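Local coordinates for protein phenolpthiocerol synthesis type-I polyketide synthase ppsA (PDB 7AKC) that probably takes part in building the lipid core of phthiocerols and phenolphthiocerols, with its acyltransferase domain, the part present here, serving to select and load extender units, at residues L140-P143 with L144-Q147; E154-A157 with P158-E161; A165-P168 with Q169-L172; P267-F270 with Q271-I274. All blocks are in the same frame, centred on the assembly; numbering follows the deposited sequence.

All four interactions are local turns within the acyltransferase domain, and they follow one another in series without nesting or crossing. Interaction 1 turns the chain out of helix 127-141 toward strand 148-153, first in the chain of the four antiparallel strands of the ferredoxin-like small subdomain. Interaction 2 then starts helix 157-164, and interaction 3 closes the sodium-binding loop between that helix and strand 171-177. These two touch where Ala157 and Glu161 pack on Leu172. Much later, interaction 4 joins the two sheets: Val268 bonds to Gly173 and Tyr175 of strand 171-177, Pro267 rests against Leu172 O of interaction 3, and helix 270-278 packs on the parallel sheet.

Interaction 1 (L140-P143 with L144-Q147); sequences LMAP and LSGQ
Leu144 N donates to Met141 O and Ser145 N to Ala142 O, each over 2.9 Å, and these two successive i to i+3 bonds wind the chain into a 3-10 turn that follows helix 127-141 and leads toward strand 148-153. Ser145 grips Ala142 O twice. Its amide approaches from above the carbonyl plane, whereas its hydroxyl lies in that plane, on a lone pair, and donates over a short 2.6 Å from Ser145 OG to Ala142 O. This second bond depends on OG standing beside the serine's own backbone N (chi1 -67°), which folds the side chain back over the turn. Leu144 CB lies 3.3 Å from Met141 O, and the leucine side chain touches Met218. The buried Met141 side chain packs on Ile80, Val211 and Leu221. Toward the surface, the extended chain of Gln147 brings NE2 back toward Pro143 O, and the link is completed by water. Two waters each donate to Pro143 O over 2.8 Å and accept from Gln147 NE2; one of them also donates to Ser145 O, 2.8 Å away.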
ATOM      1  N   LEU A 140       8.138 -14.739   6.429  1.00 36.72           N
ATOM      2  CA  LEU A 140       7.175 -14.938   7.514  1.00 35.72           C
ATOM      3  C   LEU A 140       5.736 -15.102   7.031  1.00 32.10           C
ATOM      4  O   LEU A 140       4.947 -15.789   7.674  1.00 32.29           O
ATOM      5  CB  LEU A 140       7.224 -13.756   8.479  1.00 37.31           C
ATOM      6  CG  LEU A 140       8.477 -13.718   9.346  1.00 40.92           C
ATOM      7  CD1 LEU A 140       8.549 -12.404  10.141  1.00 41.96           C
ATOM      8  CD2 LEU A 140       8.550 -14.947  10.274  1.00 42.83           C
ATOM      9  N   MET A 141       5.410 -14.480   5.908  1.00 29.37           N
ATOM     10  CA  MET A 141       4.018 -14.492   5.387  1.00 27.41           C
ATOM     11  C   MET A 141       3.774 -15.737   4.524  1.00 27.71           C
ATOM     12  O   MET A 141       2.637 -16.181   4.470  1.00 27.06           O
ATOM     13  CB  MET A 141       3.779 -13.230   4.553  1.00 27.30           C
ATOM     14  CG  MET A 141       3.516 -11.999   5.391  1.00 27.80           C
ATOM     15  SD  MET A 141       3.593 -10.471   4.435  1.00 31.86           S
ATOM     16  CE  MET A 141       1.982 -10.478   3.655  1.00 29.40           C
ATOM     17  N   ALA A 142       4.825 -16.283   3.908  1.00 28.12           N
ATOM     18  CA  ALA A 142       4.657 -17.390   2.994  1.00 29.40           C
ATOM     19  C   ALA A 142       3.823 -18.577   3.523  1.00 29.09           C
ATOM     20  O   ALA A 142       3.030 -19.102   2.744  1.00 29.02           O
ATOM     21  CB  ALA A 142       6.020 -17.879   2.491  1.00 31.64           C
ATOM     22  N   PRO A 143       3.967 -19.051   4.785  1.00 29.79           N
ATOM     23  CA  PRO A 143       3.168 -20.212   5.215  1.00 29.38           C
ATOM     24  C   PRO A 143       1.644 -19.921   5.200  1.00 26.95           C
ATOM     25  O   PRO A 143       0.845 -20.859   5.213  1.00 26.83           O
ATOM     26  CB  PRO A 143       3.674 -20.461   6.632  1.00 31.47           C
ATOM     27  CG  PRO A 143       5.094 -19.937   6.635  1.00 31.97           C
ATOM     28  CD  PRO A 143       4.922 -18.661   5.838  1.00 31.01           C
ATOM     29  N   LEU A 144       1.253 -18.658   5.028  1.00 25.88           N
ATOM     30  CA  LEU A 144      -0.190 -18.271   4.993  1.00 26.50           C
ATOM     31  C   LEU A 144      -0.661 -18.162   3.542  1.00 28.47           C
ATOM     32  O   LEU A 144      -1.789 -17.720   3.325  1.00 29.58           O
ATOM     33  CB  LEU A 144      -0.359 -16.948   5.744  1.00 27.19           C
ATOM     34  CG  LEU A 144       0.047 -16.979   7.215  1.00 29.64           C
ATOM     35  CD1 LEU A 144      -0.320 -15.680   7.905  1.00 29.66           C
ATOM     36  CD2 LEU A 144      -0.592 -18.155   7.931  1.00 32.08           C
ATOM     37  N   SER A 145       0.183 -18.553   2.588  1.00 28.50           N
ATOM     38  CA  SER A 145      -0.160 -18.466   1.180  1.00 29.49           C
ATOM     39  C   SER A 145      -1.520 -19.126   0.880  1.00 29.57           C
ATOM     40  O   SER A 145      -1.788 -20.259   1.285  1.00 29.91           O
ATOM     41  CB  SER A 145       0.961 -19.075   0.323  1.00 31.71           C
ATOM     42  OG  SER A 145       2.163 -18.304   0.378  1.00 32.38           O
ATOM     43  N   GLY A 146      -2.393 -18.364   0.250  1.00 29.90           N
ATOM     44  CA  GLY A 146      -3.696 -18.853  -0.162  1.00 30.32           C
ATOM     45  C   GLY A 146      -4.809 -18.866   0.863  1.00 30.76           C
ATOM     46  O   GLY A 146      -5.960 -19.140   0.514  1.00 33.04           O
ATOM     47  N   GLN A 147      -4.500 -18.605   2.132  1.00 27.83           N
ATOM     48  CA  GLN A 147      -5.527 -18.650   3.187  1.00 27.30           C
ATOM     49  C   GLN A 147      -6.410 -17.423   3.212  1.00 25.86           C
ATOM     50  O   GLN A 147      -7.592 -17.514   3.547  1.00 26.24           O
ATOM     51  CB  GLN A 147      -4.864 -18.822   4.575  1.00 28.71           C
ATOM     52  CG  GLN A 147      -4.207 -20.188   4.709  1.00 32.32           C
ATOM     53  CD  GLN A 147      -3.491 -20.388   6.021  1.00 39.18           C
ATOM     54  OE1 GLN A 147      -3.814 -19.768   7.046  1.00 38.57           O
ATOM     55  NE2 GLN A 147      -2.477 -21.277   6.001  1.00 42.35           N
TER
HETATM   56  O   HOH W   1      -1.147 -21.828   3.516  1.00 34.74           O
HETATM   57  O   HOH W   2       0.193 -22.060   7.616  1.00 35.55           O

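Interaction 2 (E154-A157 with P158-E161); sequences ELDA and PTTE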
ATOM      1  N   GLU A 154     -17.533  -1.373  -3.507  1.00 24.79           N
ATOM      2  CA  GLU A 154     -17.964  -0.036  -3.882  1.00 27.01           C
ATOM      3  C   GLU A 154     -18.889   0.465  -2.749  1.00 26.88           C
ATOM      4  O   GLU A 154     -20.110   0.678  -2.916  1.00 27.74           O
ATOM      5  CB  GLU A 154     -18.615  -0.008  -5.288  1.00 32.65           C
ATOM      6  CG  GLU A 154     -17.754  -0.621  -6.390  1.00 40.87           C
ATOM      7  CD  GLU A 154     -16.358  -0.071  -6.633  1.00 51.04           C
ATOM      8  OE1 GLU A 154     -16.162   1.155  -6.449  1.00 54.26           O
ATOM      9  OE2 GLU A 154     -15.464  -0.863  -7.023  1.00 51.76           O
ATOM     10  N   LEU A 155     -18.284   0.614  -1.577  1.00 25.98           N
ATOM     11  CA  LEU A 155     -18.904   1.123  -0.352  1.00 24.75           C
ATOM     12  C   LEU A 155     -17.929   2.072   0.305  1.00 24.13           C
ATOM     13  O   LEU A 155     -16.700   1.854   0.251  1.00 23.88           O
ATOM     14  CB  LEU A 155     -19.131  -0.039   0.660  1.00 25.37           C
ATOM     15  CG  LEU A 155     -20.002  -1.201   0.214  1.00 27.09           C
ATOM     16  CD1 LEU A 155     -20.011  -2.278   1.285  1.00 28.30           C
ATOM     17  CD2 LEU A 155     -21.443  -0.758  -0.178  1.00 28.49           C
ATOM     18  N   ASP A 156     -18.494   3.084   1.011  1.00 21.73           N
ATOM     19  CA  ASP A 156     -17.645   3.963   1.768  1.00 21.58           C
ATOM     20  C   ASP A 156     -17.116   3.235   3.043  1.00 21.83           C
ATOM     21  O   ASP A 156     -17.538   2.105   3.322  1.00 22.08           O
ATOM     22  CB  ASP A 156     -18.349   5.281   2.032  1.00 23.94           C
ATOM     23  CG  ASP A 156     -19.592   5.252   2.913  1.00 27.36           C
ATOM     24  OD1 ASP A 156     -19.733   4.312   3.715  1.00 24.56           O
ATOM     25  OD2 ASP A 156     -20.375   6.219   2.851  1.00 30.43           O
ATOM     26  N   ALA A 157     -16.133   3.841   3.760  1.00 22.36           N
ATOM     27  CA  ALA A 157     -15.544   3.137   4.903  1.00 22.48           C
ATOM     28  C   ALA A 157     -16.542   2.879   6.051  1.00 23.34           C
ATOM     29  O   ALA A 157     -16.600   1.754   6.523  1.00 23.11           O
ATOM     30  CB  ALA A 157     -14.266   3.839   5.390  1.00 23.49           C
ATOM     31  N   PRO A 158     -17.471   3.797   6.389  1.00 23.03           N
ATOM     32  CA  PRO A 158     -18.379   3.507   7.519  1.00 24.05           C
ATOM     33  C   PRO A 158     -19.356   2.374   7.158  1.00 23.59           C
ATOM     34  O   PRO A 158     -19.601   1.481   7.973  1.00 24.36           O
ATOM     35  CB  PRO A 158     -19.108   4.831   7.744  1.00 25.40           C
ATOM     36  CG  PRO A 158     -18.120   5.883   7.259  1.00 26.84           C
ATOM     37  CD  PRO A 158     -17.514   5.224   6.013  1.00 23.53           C
ATOM     38  N   THR A 159     -19.814   2.332   5.894  1.00 22.61           N
ATOM     39  CA  THR A 159     -20.726   1.253   5.473  1.00 21.46           C
ATOM     40  C   THR A 159     -19.957  -0.096   5.457  1.00 21.87           C
ATOM     41  O   THR A 159     -20.468  -1.149   5.864  1.00 22.41           O
ATOM     42  CB  THR A 159     -21.244   1.532   4.064  1.00 22.84           C
ATOM     43  OG1 THR A 159     -21.907   2.808   4.022  1.00 25.73           O
ATOM     44  CG2 THR A 159     -22.204   0.451   3.609  1.00 22.47           C
ATOM     45  N   THR A 160     -18.688  -0.054   5.030  1.00 20.26           N
ATOM     46  CA  THR A 160     -17.851  -1.252   5.055  1.00 20.31           C
ATOM     47  C   THR A 160     -17.679  -1.744   6.499  1.00 21.30           C
ATOM     48  O   THR A 160     -17.880  -2.924   6.773  1.00 21.61           O
ATOM     49  CB  THR A 160     -16.491  -0.974   4.446  1.00 20.49           C
ATOM     50  OG1 THR A 160     -16.684  -0.645   3.069  1.00 20.55           O
ATOM     51  CG2 THR A 160     -15.582  -2.223   4.538  1.00 21.46           C
ATOM     52  N   GLU A 161     -17.326  -0.827   7.440  1.00 21.19           N
ATOM     53  CA  GLU A 161     -17.122  -1.251   8.835  1.00 22.44           C
ATOM     54  C   GLU A 161     -18.402  -1.902   9.378  1.00 22.83           C
ATOM     55  O   GLU A 161     -18.326  -2.913  10.054  1.00 23.74           O
ATOM     56  CB  GLU A 161     -16.699  -0.101   9.741  1.00 22.56           C
ATOM     57  CG  GLU A 161     -15.345   0.476   9.374  1.00 22.01           C
ATOM     58  CD  GLU A 161     -14.154  -0.313   9.904  1.00 24.95           C
ATOM     59  OE1 GLU A 161     -14.277  -1.531  10.153  1.00 25.35           O
ATOM     60  OE2 GLU A 161     -13.076   0.299  10.037  1.00 28.76           O
TER
HETATM   61  O   HOH W   3     -21.372   3.154   1.055  1.00 23.96           O
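A single carboxylate oxygen of Asp156, OD1, receives two hydrogen bonds from Thr159: one from the hydroxyl, OG1 to OD1 2.7 Å, and one from the amide, N to OD1 2.9 Å. The amide meets OD1 nearly along its C-O axis, while the hydroxyl comes from above the carboxylate plane, 41° out of it. The aspartate can reach forward because CG sits between its own backbone N and carbonyl carbon (chi1 65°). Its main-chain oxygen is also used twice, by Thr160: the amide N lies 3.0 Å from Asp156 O and the hydroxyl OG1 2.9 Å from the same oxygen, the latter again from above the carbonyl plane. Next along the helix, Glu161 N donates to Ala157 O over 2.8 Å, which continues the i to i+4 pattern opened by Thr160 N and Asp156 O.

Asp156 is the N-cap of helix 157-164, and its negative charge at this end would probably be stabilised by the helix dipole. In a capping box the side chain at the position of Thr159 would accept directly from the N-cap amide; here a water makes the return connection, accepting from Asp156 N and donating to Thr159 OG1.

Apolar contacts flank the cap. The Pro158 ring sets its CD 3.3 Å from Asp156 OD1, across the carboxylate, and Leu155 CD2 meets Thr159 CG2 at 4.0 Å. Thr160 faces Thr181 and Ile183 of strand 180-184, and Ala157 leans on Leu172 and Tyr175 of strand 171-177.

Interaction 3 (A165-P168 with Q169-L172); sequences ADFP and QVTL. With NA (sodium ion), chain B.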
ATOM      1  N   ALA A 165     -18.657  -5.778  10.762  1.00 24.55           N
ATOM      2  CA  ALA A 165     -18.583  -5.681  12.219  1.00 24.40           C
ATOM      3  C   ALA A 165     -18.830  -7.041  12.894  1.00 24.91           C
ATOM      4  O   ALA A 165     -18.284  -7.286  13.966  1.00 26.11           O
ATOM      5  CB  ALA A 165     -19.581  -4.638  12.725  1.00 24.36           C
ATOM      6  N   ASP A 166     -19.656  -7.901  12.271  1.00 24.24           N
ATOM      7  CA  ASP A 166     -19.907  -9.215  12.868  1.00 25.37           C
ATOM      8  C   ASP A 166     -18.988 -10.317  12.320  1.00 25.93           C
ATOM      9  O   ASP A 166     -19.250 -11.486  12.593  1.00 26.89           O
ATOM     10  CB  ASP A 166     -21.382  -9.620  12.791  1.00 28.52           C
ATOM     11  CG  ASP A 166     -22.035  -9.424  11.431  1.00 36.12           C
ATOM     12  OD1 ASP A 166     -21.345  -8.928  10.491  1.00 34.74           O
ATOM     13  OD2 ASP A 166     -23.244  -9.791  11.293  1.00 40.20           O
ATOM     14  N   PHE A 167     -17.922  -9.982  11.593  1.00 24.46           N
ATOM     15  CA  PHE A 167     -16.970 -10.977  11.081  1.00 24.34           C
ATOM     16  C   PHE A 167     -15.680 -10.696  11.794  1.00 25.09           C
ATOM     17  O   PHE A 167     -14.906  -9.870  11.309  1.00 23.46           O
ATOM     18  CB  PHE A 167     -16.773 -10.832   9.559  1.00 24.99           C
ATOM     19  CG  PHE A 167     -17.802 -11.534   8.712  1.00 24.81           C
ATOM     20  CD1 PHE A 167     -19.120 -11.083   8.672  1.00 25.17           C
ATOM     21  CD2 PHE A 167     -17.455 -12.629   7.939  1.00 25.34           C
ATOM     22  CE1 PHE A 167     -20.080 -11.742   7.888  1.00 26.30           C
ATOM     23  CE2 PHE A 167     -18.414 -13.297   7.164  1.00 26.00           C
ATOM     24  CZ  PHE A 167     -19.719 -12.837   7.127  1.00 26.09           C
ATOM     25  N   PRO A 168     -15.422 -11.358  12.960  1.00 25.89           N
ATOM     26  CA  PRO A 168     -14.195 -11.024  13.740  1.00 26.83           C
ATOM     27  C   PRO A 168     -12.892 -11.147  12.984  1.00 26.14           C
ATOM     28  O   PRO A 168     -11.932 -10.445  13.311  1.00 26.59           O
ATOM     29  CB  PRO A 168     -14.213 -12.024  14.920  1.00 28.61           C
ATOM     30  CG  PRO A 168     -15.323 -13.013  14.589  1.00 29.87           C
ATOM     31  CD  PRO A 168     -16.272 -12.341  13.666  1.00 27.07           C
ATOM     32  N   GLN A 169     -12.859 -12.055  11.983  1.00 24.83           N
ATOM     33  CA  GLN A 169     -11.615 -12.264  11.234  1.00 22.87           C
ATOM     34  C   GLN A 169     -11.473 -11.425   9.965  1.00 22.61           C
ATOM     35  O   GLN A 169     -10.433 -11.498   9.306  1.00 23.51           O
ATOM     36  CB  GLN A 169     -11.440 -13.741  10.888  1.00 23.91           C
ATOM     37  CG  GLN A 169     -11.134 -14.633  12.053  1.00 28.00           C
ATOM     38  CD  GLN A 169     -10.984 -16.048  11.516  1.00 31.40           C
ATOM     39  OE1 GLN A 169     -11.992 -16.770  11.318  1.00 32.38           O
ATOM     40  NE2 GLN A 169      -9.735 -16.476  11.264  1.00 31.87           N
ATOM     41  N   VAL A 170     -12.487 -10.601   9.635  1.00 21.79           N
ATOM     42  CA  VAL A 170     -12.422  -9.737   8.458  1.00 20.26           C
ATOM     43  C   VAL A 170     -12.319  -8.302   8.919  1.00 21.78           C
ATOM     44  O   VAL A 170     -13.160  -7.853   9.690  1.00 22.20           O
ATOM     45  CB  VAL A 170     -13.635  -9.895   7.515  1.00 18.46           C
ATOM     46  CG1 VAL A 170     -13.505  -8.913   6.357  1.00 19.22           C
ATOM     47  CG2 VAL A 170     -13.712 -11.352   6.997  1.00 20.63           C
ATOM     48  N   THR A 171     -11.328  -7.563   8.387  1.00 19.51           N
ATOM     49  CA  THR A 171     -11.181  -6.163   8.740  1.00 20.04           C
ATOM     50  C   THR A 171     -11.074  -5.299   7.510  1.00 21.13           C
ATOM     51  O   THR A 171     -10.830  -5.789   6.388  1.00 22.01           O
ATOM     52  CB  THR A 171      -9.974  -6.004   9.723  1.00 22.34           C
ATOM     53  OG1 THR A 171      -8.809  -6.564   9.114  1.00 24.51           O
ATOM     54  CG2 THR A 171     -10.252  -6.674  11.081  1.00 21.98           C
ATOM     55  N   LEU A 172     -11.228  -3.992   7.700  1.00 21.21           N
ATOM     56  CA  LEU A 172     -11.051  -3.022   6.643  1.00 21.03           C
ATOM     57  C   LEU A 172      -9.531  -3.003   6.416  1.00 21.87           C
ATOM     58  O   LEU A 172      -8.756  -2.788   7.353  1.00 23.34           O
ATOM     59  CB  LEU A 172     -11.569  -1.664   7.125  1.00 21.89           C
ATOM     60  CG  LEU A 172     -11.654  -0.592   6.059  1.00 23.21           C
ATOM     61  CD1 LEU A 172     -12.693   0.505   6.435  1.00 22.61           C
ATOM     62  CD2 LEU A 172     -10.322   0.077   5.843  1.00 24.81           C
TER
HETATM   63 NA    NA B1001     -14.640  -7.515  11.335  1.00 22.08          NA
HETATM   64  O   HOH W   4     -15.422  -7.410  13.568  1.00 32.23           O
HETATM   65  O   HOH W   5     -12.947  -7.585  13.131  1.00 47.06           O
HETATM   66  O   HOH W   6     -14.170  -5.243  11.653  1.00 23.82           O
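Phe167 and Val170 present their main-chain oxygens to one sodium ion, Phe167 O at 2.4 Å and Val170 O at 2.2 Å from the metal. Three waters and the carbonyl of Ile164 complete a six-oxygen shell, all from main-chain carbonyls and water. Two of the waters are tied back to the backbone, one donating to Ala165 O and the other to Pro168 O, linking the ion's waters to the loop.

One hydrogen bond crosses the turn: Val170 N donates to Phe167 O over 3.0 Å, closing a type I beta turn with Pro168 and Gln169 at its corners. The donor stands well above the carbonyl plane, 55° out of it, and the same oxygen serves both this N-H and the sodium. The turn brings its two carbonyls, of Phe167 and Val170, to the metal that Ile164 O also binds.

Apolar contact is made by the two residues at the ends of the turn, whose side chains lie side by side and point the same way. Phe167 CG stands beside its backbone N (chi1 -84°) and Val170 CG2 beside its own, and in this pose CG2 reaches the ring obliquely, 4.1 Å from Phe167 CD2. Phe167 CB is 3.9 Å from Val170 CB.

Both side chains pack on Leu193 of helix 187-199, and Gln169 OE1 bonds to Gln189 of that helix. The loop joins helix 157-164 to strand 171-177, which pairs with strand 180-184 at Thr171 and Ala184.

Interaction 4 (P267-F270 with Q271-I274); sequences PVHF and QQAI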
ATOM      1  N   PRO A 267      -4.647  -1.232   8.833  1.00 25.04           N
ATOM      2  CA  PRO A 267      -5.210  -0.836   7.537  1.00 24.50           C
ATOM      3  C   PRO A 267      -4.235   0.108   6.795  1.00 22.92           C
ATOM      4  O   PRO A 267      -3.322   0.720   7.386  1.00 23.79           O
ATOM      5  CB  PRO A 267      -6.473  -0.027   7.901  1.00 26.49           C
ATOM      6  CG  PRO A 267      -6.660  -0.152   9.316  1.00 28.76           C
ATOM      7  CD  PRO A 267      -5.440  -0.741   9.965  1.00 25.67           C
ATOM      8  N   VAL A 268      -4.405   0.189   5.491  1.00 21.53           N
ATOM      9  CA  VAL A 268      -3.558   1.053   4.629  1.00 21.54           C
ATOM     10  C   VAL A 268      -4.321   2.370   4.430  1.00 22.03           C
ATOM     11  O   VAL A 268      -5.391   2.371   3.783  1.00 21.89           O
ATOM     12  CB  VAL A 268      -3.346   0.383   3.269  1.00 22.39           C
ATOM     13  CG1 VAL A 268      -2.554   1.320   2.343  1.00 22.68           C
ATOM     14  CG2 VAL A 268      -2.664  -0.985   3.417  1.00 23.75           C
ATOM     15  N   HIS A 269      -3.816   3.460   5.019  1.00 21.34           N
ATOM     16  CA  HIS A 269      -4.486   4.771   5.000  1.00 20.26           C
ATOM     17  C   HIS A 269      -4.138   5.527   3.726  1.00 21.14           C
ATOM     18  O   HIS A 269      -3.520   6.586   3.762  1.00 22.23           O
ATOM     19  CB  HIS A 269      -4.139   5.557   6.313  1.00 21.49           C
ATOM     20  CG  HIS A 269      -4.563   4.825   7.555  1.00 23.10           C
ATOM     21  ND1 HIS A 269      -3.770   3.844   8.144  1.00 24.77           N
ATOM     22  CD2 HIS A 269      -5.761   4.860   8.201  1.00 24.42           C
ATOM     23  CE1 HIS A 269      -4.482   3.361   9.161  1.00 26.22           C
ATOM     24  NE2 HIS A 269      -5.670   3.968   9.257  1.00 26.48           N
ATOM     25  N   PHE A 270      -4.434   4.914   2.572  1.00 21.47           N
ATOM     26  CA  PHE A 270      -4.028   5.452   1.272  1.00 21.56           C
ATOM     27  C   PHE A 270      -4.759   6.706   0.914  1.00 22.14           C
ATOM     28  O   PHE A 270      -4.131   7.732   0.602  1.00 23.23           O
ATOM     29  CB  PHE A 270      -4.223   4.367   0.196  1.00 21.25           C
ATOM     30  CG  PHE A 270      -3.697   4.787  -1.154  1.00 22.72           C
ATOM     31  CD1 PHE A 270      -2.336   5.000  -1.355  1.00 23.24           C
ATOM     32  CD2 PHE A 270      -4.557   4.977  -2.219  1.00 24.67           C
ATOM     33  CE1 PHE A 270      -1.848   5.386  -2.593  1.00 25.66           C
ATOM     34  CE2 PHE A 270      -4.079   5.436  -3.444  1.00 26.98           C
ATOM     35  CZ  PHE A 270      -2.719   5.627  -3.634  1.00 26.73           C
ATOM     36  N   GLN A 271      -6.129   6.675   0.976  1.00 21.48           N
ATOM     37  CA  GLN A 271      -6.884   7.898   0.704  1.00 22.67           C
ATOM     38  C   GLN A 271      -6.397   9.109   1.567  1.00 23.31           C
ATOM     39  O   GLN A 271      -6.215  10.215   1.074  1.00 24.19           O
ATOM     40  CB  GLN A 271      -8.349   7.602   1.016  1.00 25.15           C
ATOM     41  CG  GLN A 271      -9.207   8.865   0.942  1.00 24.93           C
ATOM     42  CD  GLN A 271     -10.611   8.605   1.396  1.00 27.67           C
ATOM     43  OE1 GLN A 271     -11.145   7.510   1.265  1.00 30.23           O
ATOM     44  NE2 GLN A 271     -11.231   9.639   1.960  1.00 28.46           N
ATOM     45  N   GLN A 272      -6.169   8.859   2.846  1.00 23.03           N
ATOM     46  CA  GLN A 272      -5.762   9.899   3.783  1.00 21.94           C
ATOM     47  C   GLN A 272      -4.403  10.454   3.416  1.00 23.19           C
ATOM     48  O   GLN A 272      -4.221  11.666   3.494  1.00 23.83           O
ATOM     49  CB  GLN A 272      -5.738   9.350   5.232  1.00 22.43           C
ATOM     50  CG  GLN A 272      -7.103   8.853   5.779  1.00 22.68           C
ATOM     51  CD  GLN A 272      -7.426   7.407   5.432  1.00 24.70           C
ATOM     52  OE1 GLN A 272      -6.802   6.763   4.595  1.00 23.99           O
ATOM     53  NE2 GLN A 272      -8.406   6.858   6.125  1.00 28.48           N
ATOM     54  N   ALA A 273      -3.437   9.588   3.013  1.00 22.50           N
ATOM     55  CA  ALA A 273      -2.116  10.086   2.620  1.00 23.97           C
ATOM     56  C   ALA A 273      -2.193  10.898   1.315  1.00 24.57           C
ATOM     57  O   ALA A 273      -1.618  11.974   1.222  1.00 25.75           O
ATOM     58  CB  ALA A 273      -1.133   8.918   2.462  1.00 23.76           C
ATOM     59  N   ILE A 274      -2.924  10.401   0.302  1.00 24.09           N
ATOM     60  CA  ILE A 274      -3.079  11.133  -0.964  1.00 24.61           C
ATOM     61  C   ILE A 274      -3.755  12.509  -0.705  1.00 25.63           C
ATOM     62  O   ILE A 274      -3.308  13.525  -1.225  1.00 25.63           O
ATOM     63  CB  ILE A 274      -3.957  10.279  -1.931  1.00 25.55           C
ATOM     64  CG1 ILE A 274      -3.218   8.995  -2.392  1.00 25.73           C
ATOM     65  CG2 ILE A 274      -4.426  11.100  -3.160  1.00 27.27           C
ATOM     66  CD1 ILE A 274      -1.865   9.281  -3.221  1.00 27.35           C
TER
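Ile274 lays its CG1 over one face of the Phe270 ring, a CH-pi contact with CG1 3.8 Å from the ring centroid and 17° off the ring normal; the two residues are one turn apart at the start of helix 270-278. The methylene is offset toward the rim, and CG1 comes within 3.6 Å of Phe270 CZ. The ring takes this place because CG is anti to the backbone N (chi1 -174°), which directs it onward toward Ile274. In the main chain, Ile274 N donates to Phe270 O over 2.9 Å, an almost straight bond of 176°. Ala273 N donates to His269 O, at 3.1 Å, so the first helical bonds are made by the N-cap residue and its neighbour. Gln272 bends at chi2, which brings the end of its side chain near His269.

Before the helix, His269 is the centre of an inverse gamma turn, closed by a weak bond from Phe270 N to Val268 O. Its imidazole ND1 is hydrogen-bonded to Thr244 O, and its ring meets that of Tyr175. Main-chain bonds of Val268 to Gly173 and Tyr175 tie this approach to strand 171-177 of the antiparallel sheet, while Ala273 and Ile274 rest on Ile109 of the parallel one. The Phe270 ring meets that of His111 edge-to-face; His111 precedes Ser112 in a GHSMG sequence consistent with the nucleophile elbow of acyltransferases, and Val268 touches Ser112. On the helix itself, Ile274 CD1 also reaches the phenyl ring, lying 3.8 Å from Phe270 CZ.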